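Local coordinates for GNA33 (Neisseria gonorrhoeae FA 1090, PDB 2G5D), which probably acts as a lytic transglycosylase, cleaving the MurNAc-GlcNAc linkage of peptidoglycan from chain ends and leaving a 1,6-anhydro bond in the MurNAc residue, at residues Q56-R66 / A85-K96; L349-T357 / L366-D374. One frame throughout, in Å; residues are numbered along the deposited sequence.

Interaction 1: Q56-R66 / A85-K96; sequences QDFAKSLQSFR and AFQTPIHSFQAK. Unlike the reference sequence in segment 85-96: I90 (reference Val).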
loop_
_atom_site.group_PDB
_atom_site.type_symbol
_atom_site.label_atom_id
_atom_site.label_comp_id
_atom_site.label_asym_id
_atom_site.label_seq_id
_atom_site.Cartn_x
_atom_site.Cartn_y
_atom_site.Cartn_z
ATOM N N GLN A 56 24.146 3.307 7.822
ATOM C CA GLN A 56 23.128 3.081 6.791
ATOM C C GLN A 56 23.671 2.686 5.415
ATOM O O GLN A 56 24.698 3.172 4.972
ATOM C CB GLN A 56 22.242 4.306 6.603
ATOM C CG GLN A 56 21.301 4.618 7.769
ATOM C CD GLN A 56 20.453 3.428 8.129
ATOM O OE1 GLN A 56 19.595 3.013 7.345
ATOM N NE2 GLN A 56 20.710 2.841 9.301
ATOM N N ASP A 57 22.916 1.833 4.735
ATOM C CA ASP A 57 23.124 1.595 3.311
ATOM C C ASP A 57 22.404 2.736 2.573
ATOM O O ASP A 57 21.279 2.580 2.048
ATOM C CB ASP A 57 22.621 0.204 2.920
ATOM C CG ASP A 57 23.089 -0.223 1.553
ATOM O OD1 ASP A 57 23.502 0.638 0.739
ATOM O OD2 ASP A 57 23.053 -1.425 1.296
ATOM N N PHE A 58 23.061 3.896 2.557
ATOM C CA PHE A 58 22.551 5.085 1.892
ATOM C C PHE A 58 22.478 4.943 0.364
ATOM O O PHE A 58 21.768 5.714 -0.301
ATOM C CB PHE A 58 23.393 6.327 2.249
ATOM C CG PHE A 58 23.236 6.803 3.657
ATOM C CD1 PHE A 58 24.265 6.604 4.578
ATOM C CD2 PHE A 58 22.087 7.464 4.077
ATOM C CE1 PHE A 58 24.152 7.051 5.908
ATOM C CE2 PHE A 58 21.957 7.908 5.431
ATOM C CZ PHE A 58 22.986 7.716 6.329
ATOM N N ALA A 59 23.215 3.989 -0.222
ATOM C CA ALA A 59 23.057 3.726 -1.668
ATOM C C ALA A 59 21.632 3.240 -1.937
ATOM O O ALA A 59 20.961 3.695 -2.886
ATOM C CB ALA A 59 24.084 2.667 -2.148
ATOM N N LYS A 60 21.171 2.327 -1.083
ATOM C CA LYS A 60 19.839 1.768 -1.202
ATOM C C LYS A 60 18.754 2.830 -0.940
ATOM O O LYS A 60 17.770 2.879 -1.689
ATOM C CB LYS A 60 19.678 0.499 -0.344
ATOM C CG LYS A 60 20.244 -0.723 -1.039
ATOM C CD LYS A 60 20.158 -2.006 -0.218
ATOM C CE LYS A 60 21.035 -3.117 -0.815
ATOM N NZ LYS A 60 22.459 -2.652 -1.120
ATOM N N SER A 61 18.946 3.709 0.063
ATOM C CA SER A 61 17.984 4.794 0.314
ATOM C C SER A 61 17.943 5.736 -0.869
ATOM O O SER A 61 16.870 6.228 -1.235
ATOM C CB SER A 61 18.342 5.619 1.578
ATOM O OG SER A 61 18.548 4.775 2.692
ATOM N N LEU A 62 19.110 5.991 -1.473
ATOM C CA LEU A 62 19.165 6.854 -2.682
ATOM C C LEU A 62 18.433 6.238 -3.869
ATOM O O LEU A 62 17.680 6.939 -4.540
ATOM C CB LEU A 62 20.591 7.301 -3.047
ATOM C CG LEU A 62 20.756 8.239 -4.271
ATOM C CD1 LEU A 62 20.022 9.567 -4.082
ATOM C CD2 LEU A 62 22.206 8.494 -4.577
ATOM N N GLN A 63 18.643 4.942 -4.134
ATOM C CA GLN A 63 17.828 4.224 -5.129
ATOM C C GLN A 63 16.331 4.438 -4.878
ATOM O O GLN A 63 15.573 4.785 -5.787
ATOM C CB GLN A 63 18.130 2.724 -5.108
ATOM C CG GLN A 63 19.444 2.350 -5.777
ATOM C CD GLN A 63 19.767 0.900 -5.586
ATOM O OE1 GLN A 63 20.011 0.448 -4.461
ATOM N NE2 GLN A 63 19.774 0.160 -6.656
ATOM N N SER A 64 15.905 4.237 -3.637
ATOM C CA SER A 64 14.497 4.339 -3.287
ATOM C C SER A 64 13.987 5.776 -3.517
ATOM O O SER A 64 12.927 5.975 -4.131
ATOM C CB SER A 64 14.318 3.875 -1.841
ATOM O OG SER A 64 12.963 3.770 -1.469
ATOM N N PHE A 65 14.749 6.781 -3.074
ATOM C CA PHE A 65 14.371 8.207 -3.305
ATOM C C PHE A 65 14.231 8.574 -4.789
ATOM O O PHE A 65 13.294 9.279 -5.174
ATOM C CB PHE A 65 15.331 9.190 -2.592
ATOM C CG PHE A 65 14.862 10.637 -2.638
ATOM C CD1 PHE A 65 13.696 11.038 -1.988
ATOM C CD2 PHE A 65 15.585 11.590 -3.352
ATOM C CE1 PHE A 65 13.257 12.372 -2.049
ATOM C CE2 PHE A 65 15.165 12.938 -3.418
ATOM C CZ PHE A 65 14.005 13.331 -2.761
ATOM N N ARG A 66 15.187 8.120 -5.605
ATOM C CA ARG A 66 15.199 8.314 -7.068
ATOM C C ARG A 66 13.959 7.757 -7.752
ATOM O O ARG A 66 13.424 8.386 -8.668
ATOM C CB ARG A 66 16.456 7.673 -7.718
ATOM C CG ARG A 66 17.787 8.478 -7.656
ATOM C CD ARG A 66 18.747 7.889 -8.709
ATOM N NE ARG A 66 20.117 8.392 -8.605
ATOM C CZ ARG A 66 21.103 8.076 -9.451
ATOM N NH1 ARG A 66 20.874 7.267 -10.477
ATOM N NH2 ARG A 66 22.323 8.572 -9.267
ATOM N N ALA A 85 19.537 14.274 -6.635
ATOM C CA ALA A 85 19.513 12.828 -6.418
ATOM C C ALA A 85 20.037 12.082 -7.651
ATOM O O ALA A 85 20.692 11.067 -7.504
ATOM C CB ALA A 85 18.096 12.334 -6.044
ATOM N N PHE A 86 19.771 12.603 -8.851
ATOM C CA PHE A 86 20.207 11.949 -10.089
ATOM C C PHE A 86 21.642 12.294 -10.499
ATOM O O PHE A 86 22.240 11.606 -11.314
ATOM C CB PHE A 86 19.189 12.174 -11.227
ATOM C CG PHE A 86 18.046 11.199 -11.196
ATOM C CD1 PHE A 86 16.962 11.396 -10.333
ATOM C CD2 PHE A 86 18.082 10.051 -11.985
ATOM C CE1 PHE A 86 15.899 10.466 -10.276
ATOM C CE2 PHE A 86 17.025 9.098 -11.938
ATOM C CZ PHE A 86 15.930 9.314 -11.084
ATOM N N GLN A 87 22.193 13.342 -9.894
ATOM C CA GLN A 87 23.601 13.687 -10.049
ATOM C C GLN A 87 24.476 13.154 -8.890
ATOM O O GLN A 87 25.654 13.462 -8.810
ATOM C CB GLN A 87 23.739 15.207 -10.233
ATOM C CG GLN A 87 23.184 15.686 -11.588
ATOM C CD GLN A 87 23.056 17.202 -11.712
ATOM O OE1 GLN A 87 22.761 17.715 -12.803
ATOM N NE2 GLN A 87 23.262 17.929 -10.600
ATOM N N THR A 88 23.877 12.343 -8.013
ATOM C CA THR A 88 24.557 11.692 -6.908
ATOM C C THR A 88 24.850 10.196 -7.211
ATOM O O THR A 88 23.931 9.453 -7.537
ATOM C CB THR A 88 23.686 11.800 -5.646
ATOM O OG1 THR A 88 23.335 13.177 -5.436
ATOM C CG2 THR A 88 24.407 11.232 -4.422
ATOM N N PRO A 89 26.136 9.756 -7.114
ATOM C CA PRO A 89 26.437 8.343 -7.373
ATOM C C PRO A 89 25.681 7.380 -6.455
ATOM O O PRO A 89 25.447 7.692 -5.280
ATOM C CB PRO A 89 27.958 8.243 -7.089
ATOM C CG PRO A 89 28.457 9.612 -7.265
ATOM C CD PRO A 89 27.353 10.511 -6.761
ATOM N N ILE A 90 25.313 6.210 -6.983
ATOM C CA ILE A 90 24.682 5.186 -6.151
ATOM C C ILE A 90 25.747 4.480 -5.318
ATOM O O ILE A 90 26.191 3.371 -5.665
ATOM C CB ILE A 90 23.833 4.155 -6.977
ATOM C CG1 ILE A 90 22.836 4.891 -7.882
ATOM C CG2 ILE A 90 23.081 3.207 -6.036
ATOM C CD1 ILE A 90 21.603 5.424 -7.167
ATOM N N HIS A 91 26.129 5.154 -4.224
ATOM C CA HIS A 91 27.142 4.708 -3.257
ATOM C C HIS A 91 26.848 5.393 -1.947
ATOM O O HIS A 91 26.562 6.587 -1.927
ATOM C CB HIS A 91 28.562 5.086 -3.684
ATOM C CG HIS A 91 29.637 4.362 -2.919
ATOM N ND1 HIS A 91 29.965 4.671 -1.615
ATOM C CD2 HIS A 91 30.455 3.342 -3.281
ATOM C CE1 HIS A 91 30.918 3.862 -1.199
ATOM N NE2 HIS A 91 31.243 3.050 -2.194
ATOM N N SER A 92 26.940 4.634 -0.853
ATOM C CA SER A 92 26.639 5.115 0.487
ATOM C C SER A 92 27.452 6.297 0.980
ATOM O O SER A 92 26.968 7.044 1.828
ATOM C CB SER A 92 26.774 3.973 1.472
ATOM O OG SER A 92 25.840 2.977 1.149
ATOM N N PHE A 93 28.677 6.464 0.480
ATOM C CA PHE A 93 29.516 7.588 0.900
ATOM C C PHE A 93 28.926 8.908 0.416
ATOM O O PHE A 93 28.645 9.810 1.215
ATOM C CB PHE A 93 30.969 7.427 0.429
ATOM C CG PHE A 93 31.871 8.553 0.863
ATOM C CD1 PHE A 93 32.304 8.641 2.190
ATOM C CD2 PHE A 93 32.266 9.535 -0.041
ATOM C CE1 PHE A 93 33.140 9.681 2.613
ATOM C CE2 PHE A 93 33.099 10.584 0.373
ATOM C CZ PHE A 93 33.542 10.647 1.698
ATOM N N GLN A 94 28.738 8.995 -0.899
ATOM C CA GLN A 94 28.140 10.159 -1.569
ATOM C C GLN A 94 26.662 10.389 -1.223
ATOM O O GLN A 94 26.215 11.545 -1.039
ATOM C CB GLN A 94 28.286 9.973 -3.075
ATOM C CG GLN A 94 29.708 10.241 -3.603
ATOM C CD GLN A 94 30.677 9.043 -3.587
ATOM O OE1 GLN A 94 31.839 9.189 -3.995
ATOM N NE2 GLN A 94 30.220 7.875 -3.148
ATOM N N ALA A 95 25.915 9.288 -1.140
ATOM C CA ALA A 95 24.498 9.296 -0.816
ATOM C C ALA A 95 24.242 9.768 0.616
ATOM O O ALA A 95 23.286 10.475 0.861
ATOM C CB ALA A 95 23.905 7.917 -1.050
ATOM N N LYS A 96 25.089 9.370 1.562
ATOM C CA LYS A 96 25.023 9.942 2.918
ATOM C C LYS A 96 25.167 11.471 2.902
ATOM O O LYS A 96 24.389 12.190 3.552
ATOM C CB LYS A 96 26.114 9.372 3.807
ATOM C CG LYS A 96 26.071 9.904 5.242
ATOM C CD LYS A 96 27.015 9.128 6.108
ATOM C CE LYS A 96 27.736 10.023 7.060
ATOM N NZ LYS A 96 29.058 9.446 7.385
#

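Interaction 2: L349-T357 / L366-D374; sequences LGAPLFVAT and LNRLIMAQD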
loop_
_atom_site.group_PDB
_atom_site.type_symbol
_atom_site.label_atom_id
_atom_site.label_comp_id
_atom_site.label_asym_id
_atom_site.label_seq_id
_atom_site.Cartn_x
_atom_site.Cartn_y
_atom_site.Cartn_z
ATOM N N LEU A 349 4.231 13.305 1.535
ATOM C CA LEU A 349 4.344 12.126 0.670
ATOM C C LEU A 349 5.600 12.220 -0.200
ATOM O O LEU A 349 5.831 13.224 -0.850
ATOM C CB LEU A 349 3.074 11.887 -0.184
ATOM C CG LEU A 349 3.002 10.543 -0.930
ATOM C CD1 LEU A 349 2.849 9.329 0.036
ATOM C CD2 LEU A 349 1.871 10.573 -1.942
ATOM N N GLY A 350 6.403 11.167 -0.179
ATOM C CA GLY A 350 7.690 11.122 -0.875
ATOM C C GLY A 350 8.919 11.314 0.016
ATOM O O GLY A 350 10.042 11.060 -0.417
ATOM N N ALA A 351 8.715 11.749 1.259
ATOM C CA ALA A 351 9.799 12.184 2.103
ATOM C C ALA A 351 10.655 11.023 2.564
ATOM O O ALA A 351 10.145 9.956 2.869
ATOM C CB ALA A 351 9.283 12.952 3.318
ATOM N N PRO A 352 11.977 11.229 2.603
ATOM C CA PRO A 352 12.806 10.269 3.353
ATOM C C PRO A 352 12.348 10.174 4.824
ATOM O O PRO A 352 12.003 11.182 5.453
ATOM C CB PRO A 352 14.224 10.851 3.210
ATOM C CG PRO A 352 14.159 11.666 1.908
ATOM C CD PRO A 352 12.782 12.278 1.933
ATOM N N LEU A 353 12.327 8.959 5.374
ATOM C CA LEU A 353 11.766 8.760 6.701
ATOM C C LEU A 353 12.659 7.766 7.423
ATOM O O LEU A 353 12.786 6.624 7.007
ATOM C CB LEU A 353 10.330 8.238 6.556
ATOM C CG LEU A 353 9.114 8.415 7.505
ATOM C CD1 LEU A 353 8.914 7.177 8.345
ATOM C CD2 LEU A 353 9.082 9.676 8.376
ATOM N N PHE A 354 13.310 8.224 8.485
ATOM C CA PHE A 354 14.098 7.322 9.307
ATOM C C PHE A 354 13.239 6.630 10.356
ATOM O O PHE A 354 12.523 7.296 11.116
ATOM C CB PHE A 354 15.245 8.065 9.967
ATOM C CG PHE A 354 16.328 7.169 10.435
ATOM C CD1 PHE A 354 17.450 6.933 9.624
ATOM C CD2 PHE A 354 16.237 6.541 11.678
ATOM C CE1 PHE A 354 18.478 6.068 10.053
ATOM C CE2 PHE A 354 17.256 5.692 12.116
ATOM C CZ PHE A 354 18.374 5.452 11.295
ATOM N N VAL A 355 13.323 5.296 10.392
ATOM C CA VAL A 355 12.556 4.462 11.305
ATOM C C VAL A 355 13.519 3.676 12.169
ATOM O O VAL A 355 14.345 2.916 11.672
ATOM C CB VAL A 355 11.561 3.494 10.560
ATOM C CG1 VAL A 355 10.722 2.654 11.564
ATOM C CG2 VAL A 355 10.641 4.267 9.688
ATOM N N ALA A 356 13.423 3.943 13.471
ATOM C CA ALA A 356 14.077 3.203 14.521
ATOM C C ALA A 356 13.069 2.231 15.144
ATOM O O ALA A 356 12.124 2.637 15.826
ATOM C CB ALA A 356 14.607 4.181 15.588
ATOM N N THR A 357 13.270 0.937 14.910
ATOM C CA THR A 357 12.337 -0.057 15.431
ATOM C C THR A 357 13.034 -1.369 15.802
ATOM O O THR A 357 14.233 -1.377 16.084
ATOM C CB THR A 357 11.065 -0.206 14.493
ATOM O OG1 THR A 357 10.106 -1.090 15.081
ATOM C CG2 THR A 357 11.422 -0.655 13.084
ATOM N N LEU A 366 16.385 -2.424 14.224
ATOM C CA LEU A 366 16.116 -2.266 12.808
ATOM C C LEU A 366 16.012 -0.759 12.557
ATOM O O LEU A 366 14.970 -0.191 12.801
ATOM C CB LEU A 366 14.786 -2.938 12.443
ATOM C CG LEU A 366 14.513 -3.502 11.045
ATOM C CD1 LEU A 366 13.198 -2.946 10.513
ATOM C CD2 LEU A 366 15.652 -3.302 10.039
ATOM N N ASN A 367 17.112 -0.142 12.121
ATOM C CA ASN A 367 17.198 1.324 11.883
ATOM C C ASN A 367 17.496 1.595 10.413
ATOM O O ASN A 367 18.526 1.161 9.873
ATOM C CB ASN A 367 18.278 2.005 12.766
ATOM C CG ASN A 367 18.126 1.706 14.263
ATOM O OD1 ASN A 367 17.044 1.749 14.820
ATOM N ND2 ASN A 367 19.238 1.421 14.913
ATOM N N ARG A 368 16.587 2.301 9.744
ATOM C CA ARG A 368 16.588 2.360 8.305
ATOM C C ARG A 368 16.126 3.712 7.806
ATOM O O ARG A 368 15.109 4.209 8.260
ATOM C CB ARG A 368 15.624 1.285 7.748
ATOM C CG ARG A 368 16.104 -0.168 7.900
ATOM C CD ARG A 368 16.761 -0.643 6.609
ATOM N NE ARG A 368 17.575 -1.829 6.841
ATOM C CZ ARG A 368 17.168 -3.091 6.689
ATOM N NH1 ARG A 368 15.920 -3.388 6.294
ATOM N NH2 ARG A 368 18.033 -4.081 6.952
ATOM N N LEU A 369 16.862 4.301 6.871
ATOM C CA LEU A 369 16.314 5.426 6.109
ATOM C C LEU A 369 15.500 4.897 4.945
ATOM O O LEU A 369 16.058 4.526 3.899
ATOM C CB LEU A 369 17.399 6.384 5.599
ATOM C CG LEU A 369 16.838 7.638 4.910
ATOM C CD1 LEU A 369 15.996 8.436 5.897
ATOM C CD2 LEU A 369 17.997 8.473 4.384
ATOM N N ILE A 370 14.175 4.883 5.130
ATOM C CA ILE A 370 13.212 4.499 4.077
ATOM C C ILE A 370 12.593 5.719 3.412
ATOM O O ILE A 370 12.848 6.818 3.825
ATOM C CB ILE A 370 12.127 3.548 4.639
ATOM C CG1 ILE A 370 11.152 4.289 5.560
ATOM C CG2 ILE A 370 12.827 2.338 5.360
ATOM C CD1 ILE A 370 9.817 3.624 5.762
ATOM N N MET A 371 11.814 5.503 2.357
ATOM C CA MET A 371 11.036 6.552 1.713
ATOM C C MET A 371 9.549 6.326 1.955
ATOM O O MET A 371 9.039 5.221 1.791
ATOM C CB MET A 371 11.361 6.626 0.217
ATOM C CG MET A 371 12.875 6.742 -0.082
ATOM S SD MET A 371 13.619 8.302 0.453
ATOM C CE MET A 371 15.005 7.610 1.352
ATOM N N ALA A 372 8.875 7.395 2.375
ATOM C CA ALA A 372 7.448 7.395 2.670
ATOM C C ALA A 372 6.681 7.680 1.383
ATOM O O ALA A 372 6.402 8.844 1.035
ATOM C CB ALA A 372 7.151 8.437 3.716
ATOM N N GLN A 373 6.370 6.614 0.657
ATOM C CA GLN A 373 5.897 6.731 -0.719
ATOM C C GLN A 373 4.517 6.101 -0.915
ATOM O O GLN A 373 4.000 6.022 -2.040
ATOM C CB GLN A 373 6.912 6.083 -1.645
ATOM C CG GLN A 373 8.246 6.810 -1.736
ATOM C CD GLN A 373 9.256 6.031 -2.553
ATOM O OE1 GLN A 373 9.083 4.839 -2.767
ATOM N NE2 GLN A 373 10.318 6.699 -3.007
ATOM N N ASP A 374 3.910 5.666 0.187
ATOM C CA ASP A 374 2.636 4.976 0.139
ATOM C C ASP A 374 1.780 5.330 1.356
ATOM O O ASP A 374 2.282 5.893 2.340
ATOM C CB ASP A 374 2.890 3.474 0.057
ATOM C CG ASP A 374 1.719 2.694 -0.575
ATOM O OD1 ASP A 374 1.725 1.460 -0.437
ATOM O OD2 ASP A 374 0.802 3.294 -1.195
HETATM O O HOH W 1 10.586 9.573 -2.547
HETATM O O HOH W 2 15.969 0.572 16.955
#

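Interaction 1: Q56-R66 / A85-K96
F58, A59 and L62 rest against S92, A95 and K96 where the first turns of helices 58-72 and 92-102 cross, the short axes passing 7.9 Å apart at 60°. R66, farther along, reaches the end of helix 79-86, which the C69-C82 disulfide also ties to helix 58-72, so three helices cluster here.

A95 fills the crossing, its CB 3.7 Å from F58 CB and also touching L62 CB; L62 spreads the apolar contact farthest. L62 carries its CG anti to the backbone N (chi1 -178°), and its two methyls then diverge. CD1 meets A85 CB, while CD2 reaches T88 CG2 at 3.5 Å and passes close to P89 O. The F58 ring is sandwiched: Q56 CB sits over one face, and K96 CB makes a CH-pi contact on the opposite face, 3.9 Å from the ring centroid. A85 CB also lies at the edge of the F65 ring.

Polar contacts mark the helix starts. S92 OG accepts from A59 N at 3.1 Å with an N-H...O angle of 155°, serving a first-turn amide of the other helix. D57 and H91 occupy the N-cap positions, bonding to K60 N (weakly) and F93 N respectively.

At the other end, the extended R66 side chain lays CD over the F86 ring as a CH-pi contact. Its NE donates to A85 O at 2.9 Å, approaching from above the carbonyl plane. NH2 points to T88 O, although 2.5 Å is short enough to leave the exact geometry doubtful. The positive group would complement carbonyls at this helix end. F86 CA and O lie over one guanidinium face, and on the opposite face I90 CD1 sits over the centre, 3.5 Å from R66 CZ.

Interaction 2: L349-T357 / L366-D374
L349 turns CD1 against the Q373-D374 peptide, and the backbone pairing with 366-374 starts at the next residue. G350, at a positive phi, donates from N to A372 O over a short 2.6 Å. Its carbonyl receives a bond from a water that accepts from Q373 NE2, whose amide also bonds to S64 O. A351 O then accepts from A372 N, continuing the ladder.

P352 faces M371 as a non-hydrogen-bonded pair; its CG lies 3.7 Å from M371 SD, and its CB touches L369 CD1. L353 and I370 exchange two backbone bonds, L353 N to I370 O being 2.7 Å. I370 places CG1 between its backbone N and carbonyl carbon (chi1 72°), which packs that atom tightly at 3.2 Å from L353 O.

F354 extends its ring along the neighbouring strand, with R368 O over one face and N367 CB near CZ. Its CA also makes a CA-H...O contact with R368 O at 3.4 Å. V355 bonds to R368 in both directions, and its CG2 meets I370 CD1 at 4.1 Å on the face shared with L353. A356 turns the other way, bringing CB to 3.5 Å from N367 OD1.

T357 closes the series with two bonds to L366, but L366 N meets T357 O from 53° above the carbonyl plane. Their side chains run side by side, T357 CG2 touching L366 CD1, while a second water donates to both T357 O and N367 OD1. T357 OG1 is hydrogen-bonded to T404 OG1 and T405 O.

Strand 403-413 pairs with the other edge of 352-358. Strands 352-358 and 365-375, consecutive and antiparallel with alternating hydrogen-bonded and non-hydrogen-bonded pairs, form a twisted beta hairpin of the 3D domain, consistent with its double-psi beta-barrel clan.

How the interactions relate
The two contacts meet through helix 58-72 and the residues just before it, which lie on strand 365-375 of the hairpin. S61 OG is probably hydrogen-bonded to L369 O at 2.8 Å, and both ends of the Q56 amide are used, OE1 with L369 N and NE2 with N367 O. Interaction 1 is partly buried, about 23 Å from the chain centre to its own centre, with F86 and I90 exposed. The centre of interaction 2 lies about 14 Å from the chain centre, and no residue there is exposed. Their chemistry differs accordingly: side chains carry the helix contact, including a charged guanidinium, whereas a backbone ladder holds the hairpin. F65 belongs to both surroundings, meeting A85 in one and P352 and M371 in the other.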